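Local atomic coordinates of lipolytic protein G-D-S-L family (Chitinophaga pinensis, PDB entry 4Q7Q), a protein that is of unknown function but, as a GDSL-family member of the SGNH hydrolases, probably cleaves ester bonds in lipids or other acylated substrates. Residues N27-G32 / P239-N244; W54-I59 / T80-Q85; Y74-G79 / G106-I111. One frame throughout, in Å; residues are numbered along the deposited sequence.

Contact 1: N27-G32 / P239-N244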
ATOM      1  N   ASN A  27       3.928 -17.297   3.947  1.00 26.69           N
ATOM      2  CA  ASN A  27       3.086 -17.615   5.097  1.00 27.79           C
ATOM      3  C   ASN A  27       3.471 -16.869   6.376  1.00 26.85           C
ATOM      4  O   ASN A  27       3.194 -17.335   7.483  1.00 28.13           O
ATOM      5  CB  ASN A  27       3.015 -19.127   5.325  1.00 31.78           C
ATOM      6  CG  ASN A  27       2.496 -19.860   4.113  1.00 34.93           C
ATOM      7  OD1 ASN A  27       1.350 -19.666   3.705  1.00 35.11           O
ATOM      8  ND2 ASN A  27       3.337 -20.700   3.521  1.00 37.13           N
ATOM      9  N   ARG A  28       4.103 -15.709   6.214  1.00 24.36           N
ATOM     10  CA  ARG A  28       4.415 -14.838   7.340  1.00 24.65           C
ATOM     11  C   ARG A  28       3.162 -14.136   7.844  1.00 24.68           C
ATOM     12  O   ARG A  28       3.125 -13.656   8.977  1.00 25.24           O
ATOM     13  CB  ARG A  28       5.454 -13.784   6.948  1.00 26.80           C
ATOM     14  CG  ARG A  28       6.804 -14.343   6.527  1.00 30.15           C
ATOM     15  CD  ARG A  28       7.916 -13.925   7.469  1.00 33.06           C
ATOM     16  NE  ARG A  28       9.169 -14.582   7.115  1.00 34.34           N
ATOM     17  CZ  ARG A  28      10.308 -13.954   6.845  1.00 35.64           C
ATOM     18  NH1 ARG A  28      10.375 -12.630   6.900  1.00 35.94           N
ATOM     19  NH2 ARG A  28      11.391 -14.657   6.537  1.00 35.75           N
ATOM     20  N   VAL A  29       2.144 -14.070   6.991  1.00 22.92           N
ATOM     21  CA  VAL A  29       0.889 -13.401   7.320  1.00 23.00           C
ATOM     22  C   VAL A  29      -0.253 -14.413   7.347  1.00 23.46           C
ATOM     23  O   VAL A  29      -0.327 -15.290   6.487  1.00 23.97           O
ATOM     24  CB  VAL A  29       0.571 -12.311   6.271  1.00 23.22           C
ATOM     25  CG1 VAL A  29      -0.791 -11.664   6.536  1.00 22.86           C
ATOM     26  CG2 VAL A  29       1.679 -11.271   6.242  1.00 23.49           C
ATOM     27  N   SER A  30      -1.147 -14.289   8.324  1.00 23.21           N
ATOM     28  CA  SER A  30      -2.285 -15.205   8.422  1.00 23.63           C
ATOM     29  C   SER A  30      -3.623 -14.546   8.056  1.00 22.66           C
ATOM     30  O   SER A  30      -4.559 -15.228   7.650  1.00 22.47           O
ATOM     31  CB  SER A  30      -2.356 -15.854   9.808  1.00 26.15           C
ATOM     32  OG  SER A  30      -2.647 -14.898  10.809  1.00 27.92           O
ATOM     33  N   LYS A  31      -3.707 -13.227   8.196  1.00 21.85           N
ATOM     34  CA  LYS A  31      -4.920 -12.504   7.822  1.00 21.10           C
ATOM     35  C   LYS A  31      -4.562 -11.133   7.267  1.00 19.75           C
ATOM     36  O   LYS A  31      -3.901 -10.338   7.936  1.00 19.83           O
ATOM     37  CB  LYS A  31      -5.873 -12.344   9.017  1.00 23.56           C
ATOM     38  CG  LYS A  31      -6.558 -13.628   9.503  1.00 25.92           C
ATOM     39  CD  LYS A  31      -7.517 -13.337  10.656  1.00 27.61           C
ATOM     40  CE  LYS A  31      -8.145 -14.614  11.189  1.00 32.08           C
ATOM     41  NZ  LYS A  31      -9.127 -14.357  12.283  1.00 34.17           N
ATOM     42  N   GLY A  32      -4.997 -10.867   6.039  1.00 18.87           N
ATOM     43  CA  GLY A  32      -4.770  -9.581   5.399  1.00 17.21           C
ATOM     44  C   GLY A  32      -5.777  -8.534   5.840  1.00 17.05           C
ATOM     45  O   GLY A  32      -6.660  -8.820   6.646  1.00 17.68           O
ATOM     46  N   PRO A 239       2.602  -5.356   4.845  1.00 14.60           N
ATOM     47  CA  PRO A 239       2.163  -5.500   6.230  1.00 16.09           C
ATOM     48  C   PRO A 239       2.213  -6.927   6.771  1.00 16.20           C
ATOM     49  O   PRO A 239       1.916  -7.917   6.081  1.00 16.21           O
ATOM     50  CB  PRO A 239       0.717  -5.009   6.182  1.00 16.23           C
ATOM     51  CG  PRO A 239       0.711  -4.007   5.099  1.00 15.91           C
ATOM     52  CD  PRO A 239       1.677  -4.516   4.060  1.00 14.66           C
ATOM     53  N   SER A 240       2.605  -7.007   8.035  1.00 16.38           N
ATOM     54  CA  SER A 240       2.447  -8.209   8.831  1.00 17.91           C
ATOM     55  C   SER A 240       1.003  -8.320   9.303  1.00 18.24           C
ATOM     56  O   SER A 240       0.168  -7.482   8.975  1.00 18.93           O
ATOM     57  CB  SER A 240       3.352  -8.109  10.051  1.00 19.10           C
ATOM     58  OG  SER A 240       2.968  -7.005  10.854  1.00 19.78           O
ATOM     59  N   ASP A 241       0.714  -9.343  10.098  1.00 19.16           N
ATOM     60  CA  ASP A 241      -0.587  -9.431  10.746  1.00 21.11           C
ATOM     61  C   ASP A 241      -0.875  -8.164  11.549  1.00 21.77           C
ATOM     62  O   ASP A 241      -1.981  -7.624  11.484  1.00 22.81           O
ATOM     63  CB  ASP A 241      -0.653 -10.647  11.670  1.00 21.83           C
ATOM     64  CG  ASP A 241      -0.934 -11.937  10.923  1.00 27.36           C
ATOM     65  OD1 ASP A 241      -1.601 -11.888   9.876  1.00 29.73           O
ATOM     66  OD2 ASP A 241      -0.503 -13.011  11.399  1.00 32.97           O
ATOM     67  N   LYS A 242       0.127  -7.692  12.293  1.00 20.91           N
ATOM     68  CA  LYS A 242      -0.002  -6.473  13.088  1.00 20.75           C
ATOM     69  C   LYS A 242      -0.280  -5.249  12.212  1.00 19.63           C
ATOM     70  O   LYS A 242      -1.174  -4.457  12.515  1.00 20.72           O
ATOM     71  CB  LYS A 242       1.257  -6.245  13.924  1.00 23.25           C
ATOM     72  CG  LYS A 242       1.187  -5.020  14.811  1.00 25.93           C
ATOM     73  CD  LYS A 242       2.471  -4.821  15.599  1.00 29.25           C
ATOM     74  CE  LYS A 242       2.340  -3.656  16.564  1.00 32.24           C
ATOM     75  N   GLY A 243       0.483  -5.094  11.130  1.00 18.57           N
ATOM     76  CA  GLY A 243       0.245  -4.004  10.202  1.00 17.66           C
ATOM     77  C   GLY A 243      -1.157  -4.046   9.609  1.00 17.16           C
ATOM     78  O   GLY A 243      -1.848  -3.027   9.569  1.00 18.39           O
ATOM     79  N   ASN A 244      -1.585  -5.224   9.153  1.00 17.21           N
ATOM     80  CA  ASN A 244      -2.917  -5.375   8.573  1.00 16.94           C
ATOM     81  C   ASN A 244      -4.043  -5.069   9.562  1.00 17.34           C
ATOM     82  O   ASN A 244      -5.088  -4.539   9.171  1.00 17.83           O
ATOM     83  CB  ASN A 244      -3.102  -6.767   7.968  1.00 17.00           C
ATOM     84  CG  ASN A 244      -2.404  -6.914   6.645  1.00 17.59           C
ATOM     85  OD1 ASN A 244      -2.490  -6.037   5.789  1.00 18.79           O
ATOM     86  ND2 ASN A 244      -1.703  -8.021   6.465  1.00 17.17           N
TER
HETATM   87  O   HOH W   1       2.574 -11.450  10.319  1.00 25.90           O
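The carboxylate of Asp241 lies against the turn at Ser30 and Lys31 and grips it with both oxygens. Asp241 OD1 accepts from Ser30 N at 2.9 Å and from Lys31 N at 3.0 Å, both donors arriving on its syn side about 20° out of the carboxylate plane. Asp241 OD2 takes the hydroxyl Ser30 OG at 2.9 Å, from above that plane. Val29 CG1, held opposite the backbone N (chi1 176°), lies 3.4 Å from Asp241 OD1, while Val29 CG2 rests 3.4 Å from Pro239 O. Asn244, buried, sets its ND2 3.6 Å from Gly32 CA. Water 1 joins Arg28 O to Asp241 N. Arg36, on helix 33-40, forms a salt bridge to Asp241 OD1 and donates to Lys31 O. With Asp241 cut back to an alanine, the Ser30 and Lys31 amides and the Arg36 charge would probably lose their shared acceptor. Ser240 OG caps helix 241-257 by accepting from Gly243 N and also bonds Asn231 O. That helix begins just after His238 of a probable Ser14-His238-Asp235 triad, and the contact joins its start to the loop leading into helix 33-40, whose N-cap position Gly32 holds.

Contact 2: W54-I59 / T80-Q85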
ATOM      1  N   TRP A  54       1.353  -3.429  -9.229  1.00 14.26           N
ATOM      2  CA  TRP A  54       0.865  -2.375 -10.117  1.00 14.21           C
ATOM      3  C   TRP A  54       0.950  -0.976  -9.519  1.00 14.39           C
ATOM      4  O   TRP A  54       0.813  -0.774  -8.308  1.00 13.86           O
ATOM      5  CB  TRP A  54      -0.585  -2.625 -10.544  1.00 13.79           C
ATOM      6  CG  TRP A  54      -0.795  -3.743 -11.521  1.00 14.17           C
ATOM      7  CD1 TRP A  54      -0.072  -4.903 -11.640  1.00 15.55           C
ATOM      8  CD2 TRP A  54      -1.838  -3.821 -12.495  1.00 14.87           C
ATOM      9  NE1 TRP A  54      -0.605  -5.688 -12.647  1.00 15.81           N
ATOM     10  CE2 TRP A  54      -1.691  -5.044 -13.181  1.00 14.86           C
ATOM     11  CE3 TRP A  54      -2.878  -2.967 -12.865  1.00 14.75           C
ATOM     12  CZ2 TRP A  54      -2.544  -5.434 -14.205  1.00 14.69           C
ATOM     13  CZ3 TRP A  54      -3.730  -3.359 -13.884  1.00 15.09           C
ATOM     14  CH2 TRP A  54      -3.549  -4.573 -14.549  1.00 15.46           C
ATOM     15  N   THR A  55       1.115  -0.003 -10.406  1.00 13.73           N
ATOM     16  CA  THR A  55       1.029   1.403 -10.040  1.00 13.38           C
ATOM     17  C   THR A  55      -0.407   1.894 -10.252  1.00 13.41           C
ATOM     18  O   THR A  55      -1.224   1.210 -10.888  1.00 13.38           O
ATOM     19  CB  THR A  55       1.945   2.254 -10.918  1.00 14.03           C
ATOM     20  OG1 THR A  55       1.508   2.139 -12.277  1.00 15.67           O
ATOM     21  CG2 THR A  55       3.393   1.777 -10.804  1.00 14.88           C
ATOM     22  N   SER A  56      -0.719   3.084  -9.744  1.00 13.60           N
ATOM     23  CA  SER A  56      -1.997   3.697 -10.096  1.00 13.24           C
ATOM     24  C   SER A  56      -2.083   3.927 -11.609  1.00 15.01           C
ATOM     25  O   SER A  56      -3.171   3.905 -12.188  1.00 15.86           O
ATOM     26  CB  SER A  56      -2.241   5.001  -9.333  1.00 15.12           C
ATOM     27  OG  SER A  56      -1.391   6.039  -9.789  1.00 16.21           O
ATOM     28  N   GLY A  57      -0.931   4.142 -12.238  1.00 14.65           N
ATOM     29  CA  GLY A  57      -0.852   4.263 -13.687  1.00 16.28           C
ATOM     30  C   GLY A  57      -1.304   2.996 -14.399  1.00 15.85           C
ATOM     31  O   GLY A  57      -2.044   3.064 -15.383  1.00 16.97           O
ATOM     32  N   GLY A  58      -0.862   1.837 -13.917  1.00 13.75           N
ATOM     33  CA  GLY A  58      -1.299   0.566 -14.479  1.00 15.40           C
ATOM     34  C   GLY A  58      -2.779   0.287 -14.260  1.00 15.96           C
ATOM     35  O   GLY A  58      -3.483  -0.190 -15.162  1.00 16.62           O
ATOM     36  N   ILE A  59      -3.258   0.579 -13.054  1.00 15.68           N
ATOM     37  CA  ILE A  59      -4.674   0.424 -12.760  1.00 15.41           C
ATOM     38  C   ILE A  59      -5.504   1.310 -13.700  1.00 15.67           C
ATOM     39  O   ILE A  59      -6.424   0.832 -14.366  1.00 16.49           O
ATOM     40  CB  ILE A  59      -4.972   0.768 -11.283  1.00 15.17           C
ATOM     41  CG1 ILE A  59      -4.279  -0.232 -10.340  1.00 15.39           C
ATOM     42  CG2 ILE A  59      -6.467   0.823 -11.044  1.00 15.86           C
ATOM     43  CD1 ILE A  59      -4.920  -1.612 -10.297  1.00 16.34           C
ATOM     44  N   THR A  80       2.310   3.500  -3.732  1.00 13.59           N
ATOM     45  CA  THR A  80       3.640   3.115  -3.289  1.00 13.41           C
ATOM     46  C   THR A  80       4.505   2.646  -4.466  1.00 13.17           C
ATOM     47  O   THR A  80       5.700   2.955  -4.540  1.00 14.46           O
ATOM     48  CB  THR A  80       3.604   2.094  -2.121  1.00 14.98           C
ATOM     49  OG1 THR A  80       4.878   2.083  -1.469  1.00 16.14           O
ATOM     50  CG2 THR A  80       3.251   0.689  -2.592  1.00 15.08           C
ATOM     51  N   ASN A  81       3.902   1.952  -5.424  1.00 12.83           N
ATOM     52  CA  ASN A  81       4.671   1.515  -6.587  1.00 12.85           C
ATOM     53  C   ASN A  81       4.945   2.654  -7.555  1.00 12.99           C
ATOM     54  O   ASN A  81       5.990   2.666  -8.199  1.00 15.39           O
ATOM     55  CB  ASN A  81       4.001   0.332  -7.284  1.00 14.47           C
ATOM     56  CG  ASN A  81       3.954  -0.892  -6.404  1.00 15.40           C
ATOM     57  OD1 ASN A  81       4.885  -1.145  -5.636  1.00 19.27           O
ATOM     58  ND2 ASN A  81       2.869  -1.651  -6.486  1.00 15.75           N
ATOM     59  N   ASP A  82       4.014   3.602  -7.652  1.00 12.88           N
ATOM     60  CA  ASP A  82       4.245   4.817  -8.427  1.00 13.47           C
ATOM     61  C   ASP A  82       5.469   5.555  -7.914  1.00 12.96           C
ATOM     62  O   ASP A  82       6.298   6.010  -8.696  1.00 15.04           O
ATOM     63  CB  ASP A  82       3.038   5.754  -8.333  1.00 14.27           C
ATOM     64  CG  ASP A  82       1.766   5.121  -8.834  1.00 15.00           C
ATOM     65  OD1 ASP A  82       1.261   4.204  -8.159  1.00 15.10           O
ATOM     66  OD2 ASP A  82       1.263   5.558  -9.891  1.00 16.14           O
ATOM     67  N   TRP A  83       5.561   5.683  -6.596  1.00 12.20           N
ATOM     68  CA  TRP A  83       6.726   6.311  -5.984  1.00 13.10           C
ATOM     69  C   TRP A  83       8.018   5.585  -6.346  1.00 13.21           C
ATOM     70  O   TRP A  83       8.993   6.207  -6.788  1.00 13.75           O
ATOM     71  CB  TRP A  83       6.579   6.405  -4.458  1.00 14.13           C
ATOM     72  CG  TRP A  83       7.863   6.809  -3.790  1.00 12.96           C
ATOM     73  CD1 TRP A  83       8.386   8.069  -3.717  1.00 13.93           C
ATOM     74  CD2 TRP A  83       8.787   5.947  -3.101  1.00 14.30           C
ATOM     75  NE1 TRP A  83       9.582   8.044  -3.031  1.00 14.39           N
ATOM     76  CE2 TRP A  83       9.849   6.755  -2.645  1.00 13.69           C
ATOM     77  CE3 TRP A  83       8.821   4.572  -2.838  1.00 14.09           C
ATOM     78  CZ2 TRP A  83      10.933   6.236  -1.937  1.00 14.62           C
ATOM     79  CZ3 TRP A  83       9.894   4.057  -2.138  1.00 13.97           C
ATOM     80  CH2 TRP A  83      10.940   4.894  -1.690  1.00 14.01           C
ATOM     81  N   TRP A  84       8.040   4.268  -6.164  1.00 13.39           N
ATOM     82  CA  TRP A  84       9.259   3.524  -6.430  1.00 14.35           C
ATOM     83  C   TRP A  84       9.660   3.620  -7.903  1.00 15.15           C
ATOM     84  O   TRP A  84      10.844   3.650  -8.232  1.00 16.42           O
ATOM     85  CB  TRP A  84       9.151   2.057  -5.986  1.00 14.94           C
ATOM     86  CG  TRP A  84      10.420   1.332  -6.269  1.00 15.51           C
ATOM     87  CD1 TRP A  84      10.613   0.320  -7.168  1.00 16.13           C
ATOM     88  CD2 TRP A  84      11.705   1.631  -5.717  1.00 15.31           C
ATOM     89  NE1 TRP A  84      11.936  -0.051  -7.182  1.00 16.98           N
ATOM     90  CE2 TRP A  84      12.630   0.743  -6.303  1.00 15.58           C
ATOM     91  CE3 TRP A  84      12.164   2.555  -4.768  1.00 15.78           C
ATOM     92  CZ2 TRP A  84      13.983   0.750  -5.973  1.00 16.38           C
ATOM     93  CZ3 TRP A  84      13.513   2.562  -4.442  1.00 16.08           C
ATOM     94  CH2 TRP A  84      14.403   1.667  -5.043  1.00 15.59           C
ATOM     95  N   GLN A  85       8.678   3.699  -8.792  1.00 15.07           N
ATOM     96  CA  GLN A  85       8.975   3.750 -10.219  1.00 15.95           C
ATOM     97  C   GLN A  85       9.290   5.161 -10.695  1.00 17.55           C
ATOM     98  O   GLN A  85       9.684   5.356 -11.844  1.00 20.70           O
ATOM     99  CB  GLN A  85       7.845   3.111 -11.028  1.00 18.17           C
ATOM    100  CG  GLN A  85       7.780   1.608 -10.785  1.00 21.31           C
ATOM    101  CD  GLN A  85       6.723   0.896 -11.601  1.00 24.79           C
ATOM    102  OE1 GLN A  85       6.324   1.358 -12.675  1.00 26.19           O
ATOM    103  NE2 GLN A  85       6.268  -0.248 -11.097  1.00 25.61           N
TER
HETATM  104  O   HOH W   2       0.857   1.262  -5.976  1.00 17.04           O
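Asp82 and Ser56 face each other as a two-pronged pair: Ser56 N runs straight (170°) to the syn lone pair of Asp82 OD1 at 2.8 Å, and Ser56 OG meets OD2 at 2.7 Å from above the carboxylate plane. Ser56 OG stands between its own backbone N and carbonyl carbon (chi1 71°), which brings hydroxyl and amide to the same carboxylate. Thr55 crosses Asp82 at a slant, its CB 3.4 Å from OD1. Its methyl CG2 points into the amide end of Gln85, at 3.5 Å from Gln85 CD and equally from OE1 and NE2, the two side chains meeting at about a right angle. Thr55 OG1 turns the other way, to cap its helix by accepting from Gly58 N. Asn81 reaches back to Trp54: ND2 bonds Trp54 O at 2.9 Å, within the Asn81 amide plane but well above the carbonyl plane. Water 2 also links Trp54 O to Asn81 N. Gly79 to Asp82 read GTND, the motif whose asparagine lines the oxyanion hole in SGNH hydrolases, so the Trp54 bond is consistent with a fixed amide there. The helix start at Ser56, with Arg87 as salt-bridge partner of OD2, would favour a charged Asp82.

Contact 3: Y74-G79 / G106-I111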
ATOM      1  N   TYR A  74     -16.225   1.552  -2.806  1.00 18.63           N
ATOM      2  CA  TYR A  74     -14.925   1.270  -3.384  1.00 17.65           C
ATOM      3  C   TYR A  74     -13.851   1.913  -2.522  1.00 18.32           C
ATOM      4  O   TYR A  74     -13.990   3.068  -2.110  1.00 19.36           O
ATOM      5  CB  TYR A  74     -14.832   1.845  -4.800  1.00 18.63           C
ATOM      6  CG  TYR A  74     -15.831   1.276  -5.787  1.00 18.25           C
ATOM      7  CD1 TYR A  74     -17.173   1.661  -5.759  1.00 19.31           C
ATOM      8  CD2 TYR A  74     -15.434   0.371  -6.767  1.00 18.24           C
ATOM      9  CE1 TYR A  74     -18.087   1.153  -6.667  1.00 19.92           C
ATOM     10  CE2 TYR A  74     -16.349  -0.149  -7.684  1.00 18.11           C
ATOM     11  CZ  TYR A  74     -17.674   0.250  -7.628  1.00 19.77           C
ATOM     12  OH  TYR A  74     -18.603  -0.245  -8.524  1.00 21.39           O
ATOM     13  N   SER A  75     -12.790   1.167  -2.232  1.00 17.39           N
ATOM     14  CA  SER A  75     -11.596   1.781  -1.664  1.00 16.00           C
ATOM     15  C   SER A  75     -10.477   1.741  -2.692  1.00 15.66           C
ATOM     16  O   SER A  75     -10.416   0.836  -3.537  1.00 16.30           O
ATOM     17  CB  SER A  75     -11.167   1.116  -0.348  1.00 16.51           C
ATOM     18  OG  SER A  75     -10.902  -0.264  -0.512  1.00 16.89           O
ATOM     19  N   VAL A  76      -9.609   2.746  -2.648  1.00 16.50           N
ATOM     20  CA  VAL A  76      -8.472   2.812  -3.551  1.00 16.17           C
ATOM     21  C   VAL A  76      -7.209   2.997  -2.728  1.00 15.84           C
ATOM     22  O   VAL A  76      -7.069   3.986  -2.007  1.00 16.62           O
ATOM     23  CB  VAL A  76      -8.614   3.972  -4.559  1.00 16.80           C
ATOM     24  CG1 VAL A  76      -7.432   4.004  -5.530  1.00 17.33           C
ATOM     25  CG2 VAL A  76      -9.932   3.844  -5.322  1.00 18.47           C
ATOM     26  N   PHE A  77      -6.295   2.041  -2.842  1.00 14.52           N
ATOM     27  CA  PHE A  77      -5.098   1.994  -2.010  1.00 13.68           C
ATOM     28  C   PHE A  77      -3.910   1.800  -2.953  1.00 13.22           C
ATOM     29  O   PHE A  77      -3.474   0.672  -3.204  1.00 13.54           O
ATOM     30  CB  PHE A  77      -5.244   0.814  -1.042  1.00 15.54           C
ATOM     31  CG  PHE A  77      -4.189   0.728   0.040  1.00 16.18           C
ATOM     32  CD1 PHE A  77      -3.114   1.608   0.107  1.00 15.86           C
ATOM     33  CD2 PHE A  77      -4.283  -0.275   0.996  1.00 16.03           C
ATOM     34  CE1 PHE A  77      -2.157   1.479   1.112  1.00 15.91           C
ATOM     35  CE2 PHE A  77      -3.342  -0.393   2.010  1.00 15.84           C
ATOM     36  CZ  PHE A  77      -2.273   0.479   2.060  1.00 15.28           C
ATOM     37  N   LEU A  78      -3.409   2.910  -3.493  1.00 12.89           N
ATOM     38  CA  LEU A  78      -2.393   2.900  -4.540  1.00 13.83           C
ATOM     39  C   LEU A  78      -1.391   4.016  -4.328  1.00 13.98           C
ATOM     40  O   LEU A  78      -1.698   5.016  -3.690  1.00 15.78           O
ATOM     41  CB  LEU A  78      -3.040   3.111  -5.909  1.00 14.24           C
ATOM     42  CG  LEU A  78      -3.970   2.005  -6.388  1.00 14.18           C
ATOM     43  CD1 LEU A  78      -4.797   2.513  -7.571  1.00 15.94           C
ATOM     44  CD2 LEU A  78      -3.159   0.768  -6.760  1.00 14.78           C
ATOM     45  N   GLY A  79      -0.204   3.852  -4.892  1.00 13.10           N
ATOM     46  CA  GLY A  79       0.751   4.932  -4.929  1.00 13.86           C
ATOM     47  C   GLY A  79       2.167   4.525  -4.564  1.00 13.68           C
ATOM     48  O   GLY A  79       3.133   5.124  -5.042  1.00 13.78           O
ATOM     49  N   GLY A 106      -3.550  12.380 -12.334  1.00 18.72           N
ATOM     50  CA  GLY A 106      -4.253  11.963 -13.539  1.00 18.41           C
ATOM     51  C   GLY A 106      -4.841  10.561 -13.430  1.00 18.04           C
ATOM     52  O   GLY A 106      -5.986  10.323 -13.819  1.00 19.07           O
ATOM     53  N   SER A 107      -4.058   9.631 -12.886  1.00 16.90           N
ATOM     54  CA  SER A 107      -4.517   8.252 -12.715  1.00 15.98           C
ATOM     55  C   SER A 107      -5.712   8.194 -11.782  1.00 16.20           C
ATOM     56  O   SER A 107      -6.645   7.426 -12.004  1.00 16.85           O
ATOM     57  CB  SER A 107      -3.404   7.370 -12.148  1.00 15.22           C
ATOM     58  OG  SER A 107      -2.321   7.282 -13.052  1.00 16.25           O
ATOM     59  N   PHE A 108      -5.677   8.993 -10.721  1.00 16.72           N
ATOM     60  CA  PHE A 108      -6.793   8.992  -9.785  1.00 17.71           C
ATOM     61  C   PHE A 108      -8.048   9.571 -10.420  1.00 18.63           C
ATOM     62  O   PHE A 108      -9.155   9.121 -10.116  1.00 19.70           O
ATOM     63  CB  PHE A 108      -6.436   9.686  -8.472  1.00 17.77           C
ATOM     64  CG  PHE A 108      -5.770   8.775  -7.480  1.00 17.44           C
ATOM     65  CD1 PHE A 108      -4.467   8.354  -7.678  1.00 18.06           C
ATOM     66  CD2 PHE A 108      -6.450   8.335  -6.354  1.00 18.94           C
ATOM     67  CE1 PHE A 108      -3.846   7.504  -6.764  1.00 17.30           C
ATOM     68  CE2 PHE A 108      -5.842   7.488  -5.438  1.00 18.72           C
ATOM     69  CZ  PHE A 108      -4.533   7.072  -5.639  1.00 17.41           C
ATOM     70  N   ARG A 109      -7.877  10.537 -11.320  1.00 18.59           N
ATOM     71  CA  ARG A 109      -9.003  11.068 -12.078  1.00 18.53           C
ATOM     72  C   ARG A 109      -9.679   9.954 -12.879  1.00 18.64           C
ATOM     73  O   ARG A 109     -10.905   9.804 -12.849  1.00 19.48           O
ATOM     74  CB  ARG A 109      -8.559  12.214 -13.001  1.00 19.89           C
ATOM     75  CG  ARG A 109      -9.635  12.636 -14.008  1.00 21.54           C
ATOM     76  CD  ARG A 109      -9.115  13.684 -14.999  1.00 22.61           C
ATOM     77  NE  ARG A 109      -7.794  13.329 -15.514  1.00 26.14           N
ATOM     78  CZ  ARG A 109      -7.577  12.437 -16.475  1.00 28.21           C
ATOM     79  NH1 ARG A 109      -6.335  12.169 -16.858  1.00 29.03           N
ATOM     80  NH2 ARG A 109      -8.596  11.804 -17.047  1.00 29.19           N
ATOM     81  N   ILE A 110      -8.872   9.161 -13.573  1.00 19.51           N
ATOM     82  CA  ILE A 110      -9.370   8.039 -14.362  1.00 19.72           C
ATOM     83  C   ILE A 110     -10.075   6.999 -13.487  1.00 18.72           C
ATOM     84  O   ILE A 110     -11.169   6.532 -13.815  1.00 20.04           O
ATOM     85  CB  ILE A 110      -8.210   7.382 -15.145  1.00 18.84           C
ATOM     86  CG1 ILE A 110      -7.680   8.361 -16.193  1.00 19.00           C
ATOM     87  CG2 ILE A 110      -8.641   6.062 -15.776  1.00 20.35           C
ATOM     88  CD1 ILE A 110      -6.463   7.852 -16.907  1.00 20.51           C
ATOM     89  N   ILE A 111      -9.456   6.653 -12.363  1.00 18.37           N
ATOM     90  CA  ILE A 111     -10.002   5.633 -11.477  1.00 16.95           C
ATOM     91  C   ILE A 111     -11.310   6.075 -10.829  1.00 16.76           C
ATOM     92  O   ILE A 111     -12.297   5.341 -10.846  1.00 18.27           O
ATOM     93  CB  ILE A 111      -8.991   5.239 -10.385  1.00 17.60           C
ATOM     94  CG1 ILE A 111      -7.778   4.559 -11.018  1.00 18.09           C
ATOM     95  CG2 ILE A 111      -9.639   4.321  -9.353  1.00 18.80           C
ATOM     96  CD1 ILE A 111      -6.552   4.511 -10.111  1.00 17.40           C
TER
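Val76 makes the first touch, splitting its two methyls between two residues of helix 104-118. Val76 CG1, anti to the backbone N (chi1 -178°), approaches Phe108 CE2 obliquely at 3.8 Å, the two side chains sliding past each other in opposite directions. Val76 CG2 meets the branch methyl Ile111 CG2 at 4.1 Å. Phe77 turns to the far side of the strand, and Leu78 comes back to the helix. It reaches toward Ile111 tip to tip, Leu78 CD1 against Ile111 CD1 at 3.7 Å. Nearer its backbone, Leu78 CB lies 4.2 Å from Phe108 CZ, and Leu78 O sits at the ring edge, near the ring plane, 4.0 Å from Phe108 CZ. No hydrogen bond crosses: the contact is buried, four apolar side chains filling the layer between sheet and helix. Gly79 then turns the chain with backbone angles (phi 135°, psi -29°) that call for glycine, and occupies the N-cap position of helix 80-85. Helix 104-118 lies in the beta-alpha-beta crossover between the neighbouring parallel strands 73-77 and 123-127, as in the alpha/beta fold of SGNH hydrolases, and strand 6-12 flanks strand 73-77 on its other side. Val76 continues onto Ile115 of the same helix, Ile111 also packs on Ile59 of helix 56-61, and Phe108 on Val164 and Ile167 of helix 157-171.

Overall arrangement
From the N terminus, the chain first reaches 27-32, whose partner 239-244 lies near the far end; contact 1 closes this long loop, joining helix 241-257 to the loop before helix 33-40. Contacts 2 and 3 are nested inside it and cross each other. Contact 2 closes the loop from 59 to 80, through strand 73-77, and ties helix 56-61 to helix 80-85. Contact 3 closes the one from 79 to 106, through helices 80-85 and 92-96, and ties strand 73-77 to helix 104-118. Their centres are about 10 Å apart and they touch, Ser56 OG lying 3.4 Å from Ser107 CB. Contact 1 lies across the chain's centre, its own centre about 22 and 24 Å from theirs.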